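Local coordinates for mitogen-activated protein kinase, putative (Map kinase-like protein) (Leishmania major, PDB 3PG1) that probably binds ATP and phosphorylates protein substrates on serine or threonine, as a MAP kinase of the parasite, at residues Glu203-Phe208 with Asn241-Ile246. Residues are numbered along the deposited sequence; the frame is centred on the assembly and turned at random.
Sequences ELVMQF and NQLNKI
With chi1 at 173°, Val205 holds CG1 opposite its backbone nitrogen, and Leu243 sets CG anti to its own carbonyl carbon (chi1 -74°); these two settings bring the branched side chains together in the C-terminal lobe of the protein kinase fold. The segment 203-208 opens with Glu203, the glutamate that closes the APE motif at the end of the activation segment, whereas 241-246 belongs to helix 239-250. Val205 CG1 packs 3.9 Å from Leu243 CG and lies almost as near Leu243 CD2, the two side chains running antiparallel alongside each other. The second branch, Val205 CG2, faces the aliphatic part of Gln242, 4.3 Å from its CG. The amide of that glutamine is engaged away from the contact, its NE2 bonded to the carbonyl oxygen of Phe234. On the far branch of the leucine, CD1 meets Met206 CG at 4.1 Å, the methionine lying roughly perpendicular to the leucine. Leu243 thus spans both residues, one methyl against each, in a largely buried contact made by carbon atoms alone. Met206 is the first residue past the short helix, which closes in a Schellman motif: Gln207, with positive phi, is the C-prime residue, Phe208 N bonds to Glu203 O and Gln207 N to Leu204 O. Glu203 makes a salt bridge through OE1 to Arg308, the pairing characteristic of eukaryotic protein kinases. On helix 239-250, Asn241 O accepts from Lys245 N and, on the opposite face of its plane, from Lys245 NZ, 3.3 Å away and 62° out of that plane.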
ATOM      1  N   GLU A 203     -13.955  -4.321 -10.014  1.00 23.54           N
ATOM      2  CA  GLU A 203     -13.628  -5.757 -10.045  1.00 23.86           C
ATOM      3  C   GLU A 203     -13.281  -6.341  -8.656  1.00 27.10           C
ATOM      4  O   GLU A 203     -13.561  -7.511  -8.442  1.00 27.72           O
ATOM      5  CB  GLU A 203     -12.537  -6.098 -11.121  1.00 24.81           C
ATOM      6  CG  GLU A 203     -11.182  -5.396 -10.923  1.00 27.31           C
ATOM      7  CD  GLU A 203     -10.981  -4.014 -11.532  1.00 25.15           C
ATOM      8  OE1 GLU A 203      -9.811  -3.694 -11.836  1.00 23.95           O
ATOM      9  OE2 GLU A 203     -11.960  -3.242 -11.682  1.00 22.55           O
ATOM     10  N   LEU A 204     -12.719  -5.545  -7.696  1.00 24.80           N
ATOM     11  CA  LEU A 204     -12.494  -6.102  -6.337  1.00 26.34           C
ATOM     12  C   LEU A 204     -13.795  -6.098  -5.554  1.00 29.58           C
ATOM     13  O   LEU A 204     -14.041  -7.011  -4.765  1.00 29.52           O
ATOM     14  CB  LEU A 204     -11.419  -5.327  -5.550  1.00 26.97           C
ATOM     15  CG  LEU A 204      -9.961  -5.405  -6.129  1.00 30.44           C
ATOM     16  CD1 LEU A 204      -9.036  -4.639  -5.265  1.00 28.47           C
ATOM     17  CD2 LEU A 204      -9.446  -6.886  -6.176  1.00 33.86           C
ATOM     18  N   VAL A 205     -14.658  -5.074  -5.768  1.00 26.70           N
ATOM     19  CA  VAL A 205     -15.966  -5.032  -5.059  1.00 25.99           C
ATOM     20  C   VAL A 205     -16.765  -6.275  -5.530  1.00 31.18           C
ATOM     21  O   VAL A 205     -17.511  -6.866  -4.747  1.00 32.24           O
ATOM     22  CB  VAL A 205     -16.747  -3.700  -5.369  1.00 27.51           C
ATOM     23  CG1 VAL A 205     -18.173  -3.735  -4.771  1.00 27.30           C
ATOM     24  CG2 VAL A 205     -15.962  -2.448  -4.884  1.00 26.09           C
ATOM     25  N   MET A 206     -16.619  -6.642  -6.832  1.00 27.65           N
ATOM     26  CA  MET A 206     -17.301  -7.811  -7.410  1.00 27.12           C
ATOM     27  C   MET A 206     -16.507  -9.116  -7.239  1.00 32.96           C
ATOM     28  O   MET A 206     -16.826 -10.130  -7.870  1.00 33.94           O
ATOM     29  CB  MET A 206     -17.713  -7.545  -8.852  1.00 28.68           C
ATOM     30  CG  MET A 206     -18.651  -6.334  -8.985  1.00 31.02           C
ATOM     31  SD  MET A 206     -19.252  -6.121 -10.674  1.00 33.79           S
ATOM     32  CE  MET A 206     -17.700  -5.711 -11.552  1.00 30.19           C
ATOM     33  N   GLN A 207     -15.495  -9.094  -6.357  1.00 31.91           N
ATOM     34  CA  GLN A 207     -14.725 -10.282  -5.947  1.00 33.33           C
ATOM     35  C   GLN A 207     -14.159 -11.099  -7.103  1.00 36.58           C
ATOM     36  O   GLN A 207     -14.074 -12.322  -7.004  1.00 36.78           O
ATOM     37  CB  GLN A 207     -15.616 -11.194  -5.026  1.00 36.72           C
ATOM     38  CG  GLN A 207     -16.157 -10.480  -3.799  1.00 48.57           C
ATOM     39  CD  GLN A 207     -17.402 -11.113  -3.190  1.00 69.68           C
ATOM     40  OE1 GLN A 207     -18.121 -11.947  -3.796  1.00 53.78           O
ATOM     41  NE2 GLN A 207     -17.697 -10.680  -1.976  1.00 61.71           N
ATOM     42  N   PHE A 208     -13.780 -10.434  -8.204  1.00 30.90           N
ATOM     43  CA  PHE A 208     -13.174 -11.116  -9.349  1.00 30.54           C
ATOM     44  C   PHE A 208     -11.778 -11.649  -8.987  1.00 33.05           C
ATOM     45  O   PHE A 208     -10.909 -10.915  -8.508  1.00 31.83           O
ATOM     46  CB  PHE A 208     -13.094 -10.172 -10.546  1.00 30.86           C
ATOM     47  CG  PHE A 208     -12.597 -10.786 -11.829  1.00 32.22           C
ATOM     48  CD1 PHE A 208     -13.239 -11.889 -12.388  1.00 36.58           C
ATOM     49  CD2 PHE A 208     -11.557 -10.197 -12.540  1.00 32.94           C
ATOM     50  CE1 PHE A 208     -12.817 -12.421 -13.621  1.00 37.24           C
ATOM     51  CE2 PHE A 208     -11.116 -10.756 -13.761  1.00 36.61           C
ATOM     52  CZ  PHE A 208     -11.740 -11.872 -14.276  1.00 34.22           C
ATOM     53  N   ASN A 241     -24.699  -0.279  -2.652  1.00 31.29           N
ATOM     54  CA  ASN A 241     -24.656   1.160  -2.595  1.00 31.02           C
ATOM     55  C   ASN A 241     -23.304   1.738  -2.967  1.00 35.08           C
ATOM     56  O   ASN A 241     -23.243   2.877  -3.419  1.00 33.33           O
ATOM     57  CB  ASN A 241     -25.339   1.742  -1.351  1.00 29.02           C
ATOM     58  CG  ASN A 241     -24.512   1.741  -0.076  1.00 36.04           C
ATOM     59  OD1 ASN A 241     -23.324   1.966  -0.101  1.00 31.35           O
ATOM     60  ND2 ASN A 241     -25.143   1.516   1.077  1.00 31.64           N
ATOM     61  N   GLN A 242     -22.234   0.928  -2.844  1.00 31.18           N
ATOM     62  CA  GLN A 242     -20.880   1.305  -3.273  1.00 27.70           C
ATOM     63  C   GLN A 242     -20.881   1.281  -4.807  1.00 30.56           C
ATOM     64  O   GLN A 242     -20.435   2.231  -5.461  1.00 30.44           O
ATOM     65  CB  GLN A 242     -19.824   0.291  -2.734  1.00 27.72           C
ATOM     66  CG  GLN A 242     -18.346   0.647  -3.154  1.00 28.23           C
ATOM     67  CD  GLN A 242     -17.821   1.894  -2.449  1.00 41.94           C
ATOM     68  OE1 GLN A 242     -18.237   2.232  -1.354  1.00 38.95           O
ATOM     69  NE2 GLN A 242     -16.857   2.582  -3.030  1.00 32.27           N
ATOM     70  N   LEU A 243     -21.409   0.216  -5.385  1.00 29.18           N
ATOM     71  CA  LEU A 243     -21.505   0.130  -6.860  1.00 29.22           C
ATOM     72  C   LEU A 243     -22.420   1.203  -7.428  1.00 32.47           C
ATOM     73  O   LEU A 243     -22.106   1.762  -8.485  1.00 32.20           O
ATOM     74  CB  LEU A 243     -21.940  -1.257  -7.336  1.00 29.37           C
ATOM     75  CG  LEU A 243     -20.836  -2.354  -7.234  1.00 33.17           C
ATOM     76  CD1 LEU A 243     -21.411  -3.735  -7.523  1.00 31.89           C
ATOM     77  CD2 LEU A 243     -19.572  -2.037  -8.170  1.00 32.38           C
ATOM     78  N   ASN A 244     -23.512   1.530  -6.709  1.00 29.73           N
ATOM     79  CA  ASN A 244     -24.401   2.592  -7.140  1.00 30.09           C
ATOM     80  C   ASN A 244     -23.695   3.949  -7.139  1.00 31.78           C
ATOM     81  O   ASN A 244     -23.835   4.694  -8.093  1.00 32.19           O
ATOM     82  CB  ASN A 244     -25.684   2.639  -6.289  1.00 32.71           C
ATOM     83  CG  ASN A 244     -26.666   3.641  -6.832  1.00 41.88           C
ATOM     84  OD1 ASN A 244     -27.327   3.395  -7.839  1.00 46.25           O
ATOM     85  ND2 ASN A 244     -26.815   4.770  -6.166  1.00 38.60           N
ATOM     86  N   LYS A 245     -22.951   4.273  -6.074  1.00 28.70           N
ATOM     87  CA  LYS A 245     -22.192   5.523  -5.994  1.00 28.89           C
ATOM     88  C   LYS A 245     -21.188   5.645  -7.130  1.00 31.16           C
ATOM     89  O   LYS A 245     -20.987   6.734  -7.663  1.00 30.47           O
ATOM     90  CB  LYS A 245     -21.488   5.627  -4.631  1.00 30.39           C
ATOM     91  CG  LYS A 245     -22.516   6.097  -3.569  1.00 33.46           C
ATOM     92  CD  LYS A 245     -22.004   5.919  -2.160  1.00 41.02           C
ATOM     93  CE  LYS A 245     -23.107   6.161  -1.153  1.00 49.43           C
ATOM     94  NZ  LYS A 245     -24.030   4.992  -1.064  1.00 55.33           N
ATOM     95  N   ILE A 246     -20.576   4.519  -7.520  1.00 26.93           N
ATOM     96  CA  ILE A 246     -19.591   4.515  -8.593  1.00 25.37           C
ATOM     97  C   ILE A 246     -20.286   4.793  -9.936  1.00 31.24           C
ATOM     98  O   ILE A 246     -19.837   5.659 -10.703  1.00 28.79           O
ATOM     99  CB  ILE A 246     -18.824   3.150  -8.613  1.00 25.82           C
ATOM    100  CG1 ILE A 246     -17.880   3.011  -7.388  1.00 24.30           C
ATOM    101  CG2 ILE A 246     -18.063   2.982  -9.963  1.00 25.15           C
ATOM    102  CD1 ILE A 246     -17.165   1.531  -7.232  1.00 27.60           C
TER